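Local atomic coordinates of NS3-like protein (Alongshan virus, PDB entry 6M40), a protein that probably hydrolyses ATP and other ribonucleoside triphosphates to drive RNA unwinding, this chain being the helicase domain of a flavivirus-like polypeptide. Residues A[283-295]-A[313-325]. Residues are numbered along the deposited sequence; the frame is centred on the assembly and turned at random.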
ATOM      1  N   GLY A 283     -14.409   9.240   8.012  1.00 65.39           N
ATOM      2  CA  GLY A 283     -13.507   8.233   8.554  1.00 64.36           C
ATOM      3  C   GLY A 283     -14.204   7.183   9.398  1.00 60.57           C
ATOM      4  O   GLY A 283     -14.861   7.514  10.390  1.00 60.23           O
ATOM      5  N   VAL A 284     -14.052   5.911   9.029  1.00 60.55           N
ATOM      6  CA  VAL A 284     -14.729   4.820   9.721  1.00 62.82           C
ATOM      7  C   VAL A 284     -13.766   3.656   9.931  1.00 66.22           C
ATOM      8  O   VAL A 284     -12.801   3.482   9.178  1.00 64.47           O
ATOM      9  CB  VAL A 284     -15.971   4.320   8.950  1.00 60.64           C
ATOM     10  CG1 VAL A 284     -17.135   4.095   9.901  1.00 67.43           C
ATOM     11  CG2 VAL A 284     -16.353   5.293   7.851  1.00 69.61           C
ATOM     12  N   ILE A 285     -14.048   2.854  10.961  1.00 67.26           N
ATOM     13  CA  ILE A 285     -13.329   1.612  11.213  1.00 62.70           C
ATOM     14  C   ILE A 285     -14.074   0.478  10.516  1.00 58.82           C
ATOM     15  O   ILE A 285     -15.307   0.378  10.610  1.00 57.96           O
ATOM     16  CB  ILE A 285     -13.192   1.349  12.721  1.00 67.11           C
ATOM     17  CG1 ILE A 285     -12.221   2.352  13.345  1.00 64.11           C
ATOM     18  CG2 ILE A 285     -12.715  -0.072  12.982  1.00 63.94           C
ATOM     19  CD1 ILE A 285     -12.171   2.304  14.865  1.00 67.37           C
ATOM     20  N   THR A 286     -13.322  -0.385   9.835  1.00 61.15           N
ATOM     21  CA  THR A 286     -13.837  -1.423   8.961  1.00 62.91           C
ATOM     22  C   THR A 286     -13.123  -2.735   9.248  1.00 62.70           C
ATOM     23  O   THR A 286     -11.959  -2.732   9.659  1.00 57.73           O
ATOM     24  CB  THR A 286     -13.621  -1.053   7.479  1.00 66.30           C
ATOM     25  OG1 THR A 286     -14.276   0.191   7.198  1.00 68.55           O
ATOM     26  CG2 THR A 286     -14.138  -2.132   6.530  1.00 64.10           C
ATOM     27  N   PRO A 287     -13.791  -3.870   9.034  1.00 62.54           N
ATOM     28  CA  PRO A 287     -13.052  -5.137   8.924  1.00 59.75           C
ATOM     29  C   PRO A 287     -12.061  -5.056   7.772  1.00 59.37           C
ATOM     30  O   PRO A 287     -12.447  -4.903   6.609  1.00 68.91           O
ATOM     31  CB  PRO A 287     -14.157  -6.167   8.661  1.00 59.62           C
ATOM     32  CG  PRO A 287     -15.266  -5.377   8.048  1.00 63.69           C
ATOM     33  CD  PRO A 287     -15.229  -4.057   8.753  1.00 64.48           C
ATOM     34  N   SER A 288     -10.774  -5.149   8.101  1.00 59.97           N
ATOM     35  CA  SER A 288      -9.741  -5.103   7.081  1.00 62.61           C
ATOM     36  C   SER A 288     -10.049  -6.080   5.954  1.00 57.69           C
ATOM     37  O   SER A 288     -10.793  -7.054   6.138  1.00 59.95           O
ATOM     38  CB  SER A 288      -8.371  -5.399   7.689  1.00 65.30           C
ATOM     39  OG  SER A 288      -8.443  -6.480   8.607  1.00 66.66           O
ATOM     40  N   THR A 289      -9.491  -5.814   4.784  1.00 63.18           N
ATOM     41  CA  THR A 289      -9.717  -6.657   3.628  1.00 65.33           C
ATOM     42  C   THR A 289      -8.886  -7.929   3.737  1.00 63.99           C
ATOM     43  O   THR A 289      -7.917  -8.006   4.494  1.00 64.13           O
ATOM     44  CB  THR A 289      -9.366  -5.909   2.347  1.00 65.43           C
ATOM     45  OG1 THR A 289      -7.974  -5.572   2.368  1.00 65.86           O
ATOM     46  CG2 THR A 289     -10.195  -4.631   2.256  1.00 69.27           C
ATOM     47  N   GLN A 290      -9.290  -8.940   2.969  1.00 63.57           N
ATOM     48  CA  GLN A 290      -8.521 -10.175   2.909  1.00 63.46           C
ATOM     49  C   GLN A 290      -7.061  -9.890   2.594  1.00 63.88           C
ATOM     50  O   GLN A 290      -6.155 -10.471   3.206  1.00 65.61           O
ATOM     51  CB  GLN A 290      -9.132 -11.109   1.864  1.00 67.04           C
ATOM     52  CG  GLN A 290     -10.625 -11.319   2.060  1.00 73.11           C
ATOM     53  CD  GLN A 290     -11.174 -12.468   1.234  1.00 73.71           C
ATOM     54  OE1 GLN A 290     -10.434 -13.346   0.802  1.00 76.60           O
ATOM     55  NE2 GLN A 290     -12.483 -12.466   1.019  1.00 75.77           N
ATOM     56  N   ALA A 291      -6.814  -8.981   1.651  1.00 66.11           N
ATOM     57  CA  ALA A 291      -5.443  -8.683   1.260  1.00 64.30           C
ATOM     58  C   ALA A 291      -4.691  -7.964   2.372  1.00 65.96           C
ATOM     59  O   ALA A 291      -3.474  -8.128   2.511  1.00 63.24           O
ATOM     60  CB  ALA A 291      -5.442  -7.846  -0.016  1.00 69.46           C
ATOM     61  N   GLN A 292      -5.396  -7.163   3.169  1.00 70.67           N
ATOM     62  CA  GLN A 292      -4.766  -6.475   4.291  1.00 71.60           C
ATOM     63  C   GLN A 292      -4.263  -7.469   5.332  1.00 69.55           C
ATOM     64  O   GLN A 292      -3.087  -7.448   5.711  1.00 70.42           O
ATOM     65  CB  GLN A 292      -5.768  -5.506   4.917  1.00 74.76           C
ATOM     66  CG  GLN A 292      -5.235  -4.694   6.083  1.00 81.01           C
ATOM     67  CD  GLN A 292      -4.313  -3.596   5.644  1.00 82.06           C
ATOM     68  OE1 GLN A 292      -3.198  -3.472   6.151  1.00 83.00           O
ATOM     69  NE2 GLN A 292      -4.762  -2.786   4.688  1.00 91.54           N
ATOM     70  N   THR A 293      -5.146  -8.353   5.804  1.00 71.55           N
ATOM     71  CA  THR A 293      -4.750  -9.340   6.803  1.00 69.37           C
ATOM     72  C   THR A 293      -3.732 -10.325   6.250  1.00 69.00           C
ATOM     73  O   THR A 293      -2.856 -10.796   6.987  1.00 71.44           O
ATOM     74  CB  THR A 293      -5.970 -10.107   7.300  1.00 67.51           C
ATOM     75  OG1 THR A 293      -6.642 -10.711   6.187  1.00 68.82           O
ATOM     76  CG2 THR A 293      -6.931  -9.184   8.030  1.00 68.96           C
ATOM     77  N   CYS A 294      -3.828 -10.643   4.961  1.00 64.98           N
ATOM     78  CA  CYS A 294      -2.839 -11.521   4.353  1.00 66.50           C
ATOM     79  C   CYS A 294      -1.433 -10.937   4.457  1.00 68.87           C
ATOM     80  O   CYS A 294      -0.460 -11.683   4.564  1.00 70.06           O
ATOM     81  CB  CYS A 294      -3.194 -11.769   2.891  1.00 65.71           C
ATOM     82  SG  CYS A 294      -1.950 -12.729   2.033  1.00 71.98           S
ATOM     83  N   GLN A 295      -1.304  -9.615   4.407  1.00 72.45           N
ATOM     84  CA  GLN A 295      -0.010  -8.962   4.551  1.00 74.55           C
ATOM     85  C   GLN A 295       0.377  -8.740   6.005  1.00 75.53           C
ATOM     86  O   GLN A 295       1.559  -8.858   6.351  1.00 72.72           O
ATOM     87  CB  GLN A 295      -0.009  -7.621   3.814  1.00 78.59           C
ATOM     88  CG  GLN A 295       0.311  -7.728   2.317  1.00 85.63           C
ATOM     89  CD  GLN A 295       1.802  -7.855   2.050  1.00 91.99           C
ATOM     90  OE1 GLN A 295       2.240  -8.750   1.333  1.00 89.01           O
ATOM     91  NE2 GLN A 295       2.588  -6.944   2.614  1.00101.70           N
ATOM     92  N   ASN A 313     -14.320 -13.558  16.312  1.00 92.63           N
ATOM     93  CA  ASN A 313     -15.360 -12.850  15.575  1.00 94.19           C
ATOM     94  C   ASN A 313     -14.703 -11.997  14.486  1.00 86.33           C
ATOM     95  O   ASN A 313     -14.713 -10.765  14.512  1.00 81.10           O
ATOM     96  CB  ASN A 313     -16.202 -12.008  16.530  1.00 94.97           C
ATOM     97  CG  ASN A 313     -17.106 -12.845  17.421  1.00102.84           C
ATOM     98  OD1 ASN A 313     -17.073 -14.073  17.386  1.00100.91           O
ATOM     99  ND2 ASN A 313     -17.919 -12.176  18.229  1.00106.18           N
ATOM    100  N   TYR A 314     -14.093 -12.684  13.519  1.00 86.30           N
ATOM    101  CA  TYR A 314     -13.616 -12.041  12.297  1.00 82.61           C
ATOM    102  C   TYR A 314     -13.870 -12.934  11.092  1.00 82.95           C
ATOM    103  O   TYR A 314     -13.372 -14.065  11.029  1.00 80.92           O
ATOM    104  CB  TYR A 314     -12.129 -11.709  12.347  1.00 82.44           C
ATOM    105  CG  TYR A 314     -11.624 -11.168  11.022  1.00 77.76           C
ATOM    106  CD1 TYR A 314     -12.116  -9.975  10.500  1.00 80.95           C
ATOM    107  CD2 TYR A 314     -10.677 -11.858  10.282  1.00 80.11           C
ATOM    108  CE1 TYR A 314     -11.670  -9.484   9.285  1.00 74.83           C
ATOM    109  CE2 TYR A 314     -10.222 -11.371   9.063  1.00 77.92           C
ATOM    110  CZ  TYR A 314     -10.722 -10.187   8.569  1.00 75.69           C
ATOM    111  OH  TYR A 314     -10.269  -9.717   7.358  1.00 68.57           O
ATOM    112  N   ASP A 315     -14.589 -12.380  10.120  1.00 84.82           N
ATOM    113  CA  ASP A 315     -15.080 -13.090   8.946  1.00 87.48           C
ATOM    114  C   ASP A 315     -14.090 -12.934   7.795  1.00 87.16           C
ATOM    115  O   ASP A 315     -14.265 -12.097   6.913  1.00 92.90           O
ATOM    116  CB  ASP A 315     -16.453 -12.534   8.559  1.00 95.05           C
ATOM    117  CG  ASP A 315     -16.454 -11.004   8.383  1.00 90.32           C
ATOM    118  OD1 ASP A 315     -15.475 -10.339   8.774  1.00 80.33           O
ATOM    119  OD2 ASP A 315     -17.438 -10.470   7.844  1.00 93.42           O
ATOM    120  N   ILE A 316     -13.058 -13.781   7.766  1.00 84.04           N
ATOM    121  CA  ILE A 316     -12.121 -13.697   6.649  1.00 81.08           C
ATOM    122  C   ILE A 316     -12.831 -14.094   5.365  1.00 80.54           C
ATOM    123  O   ILE A 316     -12.658 -13.462   4.320  1.00 78.00           O
ATOM    124  CB  ILE A 316     -10.872 -14.571   6.878  1.00 87.81           C
ATOM    125  CG1 ILE A 316     -10.429 -14.587   8.355  1.00 92.24           C
ATOM    126  CG2 ILE A 316      -9.738 -14.062   5.964  1.00 77.14           C
ATOM    127  CD1 ILE A 316      -9.907 -15.948   8.818  1.00 81.94           C
ATOM    128  N   THR A 317     -13.636 -15.156   5.431  1.00 88.98           N
ATOM    129  CA  THR A 317     -14.393 -15.628   4.276  1.00 86.26           C
ATOM    130  C   THR A 317     -15.250 -14.528   3.663  1.00 83.85           C
ATOM    131  O   THR A 317     -15.430 -14.477   2.439  1.00 76.82           O
ATOM    132  CB  THR A 317     -15.281 -16.806   4.705  1.00 84.00           C
ATOM    133  OG1 THR A 317     -16.409 -16.918   3.824  1.00 83.76           O
ATOM    134  CG2 THR A 317     -15.795 -16.624   6.152  1.00 74.98           C
ATOM    135  N   GLN A 318     -15.752 -13.617   4.494  1.00 82.73           N
ATOM    136  CA  GLN A 318     -16.826 -12.709   4.133  1.00 81.23           C
ATOM    137  C   GLN A 318     -16.387 -11.254   4.063  1.00 80.92           C
ATOM    138  O   GLN A 318     -17.213 -10.391   3.737  1.00 77.11           O
ATOM    139  CB  GLN A 318     -17.973 -12.844   5.144  1.00 81.36           C
ATOM    140  CG  GLN A 318     -19.334 -13.174   4.541  1.00 87.57           C
ATOM    141  CD  GLN A 318     -20.423 -12.218   5.016  1.00 89.50           C
ATOM    142  OE1 GLN A 318     -20.616 -12.016   6.215  1.00 93.41           O
ATOM    143  NE2 GLN A 318     -21.139 -11.629   4.072  1.00 87.24           N
ATOM    144  N   ALA A 319     -15.114 -10.956   4.332  1.00 79.43           N
ATOM    145  CA  ALA A 319     -14.625  -9.592   4.214  1.00 76.34           C
ATOM    146  C   ALA A 319     -14.241  -9.286   2.768  1.00 75.51           C
ATOM    147  O   ALA A 319     -14.066 -10.199   1.963  1.00 75.03           O
ATOM    148  CB  ALA A 319     -13.436  -9.379   5.141  1.00 72.57           C
ATOM    149  N   PRO A 320     -14.086  -8.008   2.415  1.00 73.86           N
ATOM    150  CA  PRO A 320     -13.804  -7.665   1.020  1.00 68.41           C
ATOM    151  C   PRO A 320     -12.389  -8.069   0.641  1.00 70.20           C
ATOM    152  O   PRO A 320     -11.438  -7.886   1.405  1.00 67.61           O
ATOM    153  CB  PRO A 320     -13.997  -6.143   0.967  1.00 65.86           C
ATOM    154  CG  PRO A 320     -14.158  -5.681   2.398  1.00 69.24           C
ATOM    155  CD  PRO A 320     -13.944  -6.849   3.307  1.00 75.83           C
ATOM    156  N   VAL A 321     -12.256  -8.598  -0.571  1.00 72.19           N
ATOM    157  CA  VAL A 321     -10.998  -9.181  -1.023  1.00 70.95           C
ATOM    158  C   VAL A 321      -9.892  -8.130  -1.055  1.00 69.18           C
ATOM    159  O   VAL A 321      -8.985  -8.141  -0.214  1.00 68.75           O
ATOM    160  CB  VAL A 321     -11.173  -9.848  -2.403  1.00 76.29           C
ATOM    161  CG1 VAL A 321      -9.922 -10.616  -2.788  1.00 85.14           C
ATOM    162  CG2 VAL A 321     -12.390 -10.762  -2.394  1.00 76.51           C
ATOM    163  N   LEU A 322      -9.949  -7.219  -2.024  1.00 77.52           N
ATOM    164  CA  LEU A 322      -8.872  -6.260  -2.252  1.00 71.07           C
ATOM    165  C   LEU A 322      -9.144  -4.881  -1.661  1.00 65.69           C
ATOM    166  O   LEU A 322      -8.262  -4.296  -1.023  1.00 64.37           O
ATOM    167  CB  LEU A 322      -8.606  -6.121  -3.753  1.00 69.87           C
ATOM    168  CG  LEU A 322      -7.747  -7.188  -4.426  1.00 78.85           C
ATOM    169  CD1 LEU A 322      -7.974  -7.205  -5.930  1.00 79.46           C
ATOM    170  CD2 LEU A 322      -6.277  -6.954  -4.112  1.00 74.97           C
ATOM    171  N   ASP A 323     -10.345  -4.344  -1.861  1.00 67.52           N
ATOM    172  CA  ASP A 323     -10.676  -2.994  -1.422  1.00 67.28           C
ATOM    173  C   ASP A 323     -12.107  -2.992  -0.905  1.00 67.43           C
ATOM    174  O   ASP A 323     -12.975  -3.687  -1.443  1.00 68.16           O
ATOM    175  CB  ASP A 323     -10.522  -1.967  -2.571  1.00 65.50           C
ATOM    176  CG  ASP A 323      -9.229  -1.151  -2.485  1.00 74.34           C
ATOM    177  OD1 ASP A 323      -9.154  -0.215  -1.667  1.00 74.16           O
ATOM    178  OD2 ASP A 323      -8.287  -1.440  -3.249  1.00 72.73           O
ATOM    179  N   HIS A 324     -12.337  -2.245   0.165  1.00 65.96           N
ATOM    180  CA  HIS A 324     -13.704  -2.026   0.610  1.00 64.66           C
ATOM    181  C   HIS A 324     -14.488  -1.358  -0.518  1.00 62.81           C
ATOM    182  O   HIS A 324     -13.971  -0.450  -1.176  1.00 63.11           O
ATOM    183  CB  HIS A 324     -13.729  -1.156   1.862  1.00 66.19           C
ATOM    184  CG  HIS A 324     -15.107  -0.912   2.397  1.00 62.48           C
ATOM    185  ND1 HIS A 324     -16.022  -0.119   1.743  1.00 63.66           N
ATOM    186  CD2 HIS A 324     -15.730  -1.360   3.512  1.00 63.74           C
ATOM    187  CE1 HIS A 324     -17.142  -0.076   2.437  1.00 63.27           C
ATOM    188  NE2 HIS A 324     -16.993  -0.822   3.514  1.00 70.69           N
ATOM    189  N   PRO A 325     -15.736  -1.764  -0.753  1.00 61.34           N
ATOM    190  CA  PRO A 325     -16.413  -1.403  -2.009  1.00 60.37           C
ATOM    191  C   PRO A 325     -16.432   0.081  -2.349  1.00 62.64           C
ATOM    192  O   PRO A 325     -16.404   0.421  -3.542  1.00 60.26           O
ATOM    193  CB  PRO A 325     -17.840  -1.950  -1.806  1.00 59.73           C
ATOM    194  CG  PRO A 325     -17.900  -2.438  -0.349  1.00 67.57           C
ATOM    195  CD  PRO A 325     -16.505  -2.757   0.020  1.00 69.65           C
TER
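Tyr314 brings the hydroxyl end of its ring up to Ser288, beside Pro287 and Thr293; a chi1 of 174° swings the ring toward the helix start, and its hydroxyl donates to Ser288 O (OH to O, 3.0 Å) from above that carbonyl plane. Pro287 CB lies at the ring edge, 4.2 Å from Tyr314 CE1, while Thr293 CG2 meets Tyr314 OH from the helix side. Past Ile316, whose side chain touches Arg310 of strand 306-311, the chain turns back towards Gln290. There Ala319 O receives a nearly straight bond from Gln290 NE2 (2.9 Å, 174°), lying within the plane of the amide, which the chain extended beyond CG carries across. Pro320 O and Val321 O then accept from Gln290 N (2.9 Å) and Ala291 N (3.0 Å). Thr289 is the N-cap of helix 290-297, its OG1 accepting from Gln292 N (3.1 Å), so the amides of Gln290, Ala291 and Gln292 all have acceptors, the first two from the loop. The last turn of this helix carries the start, from Gln295, of motif VI, the QRxGRxGR signature of NS3-type superfamily 2 helicases. Leu322 CD2 grazes Ala291 CB, and Asp323 turns away to a salt bridge with Lys126 of helix 123-136. Finally, His324 sets CD2 obliquely against Thr286 CG2.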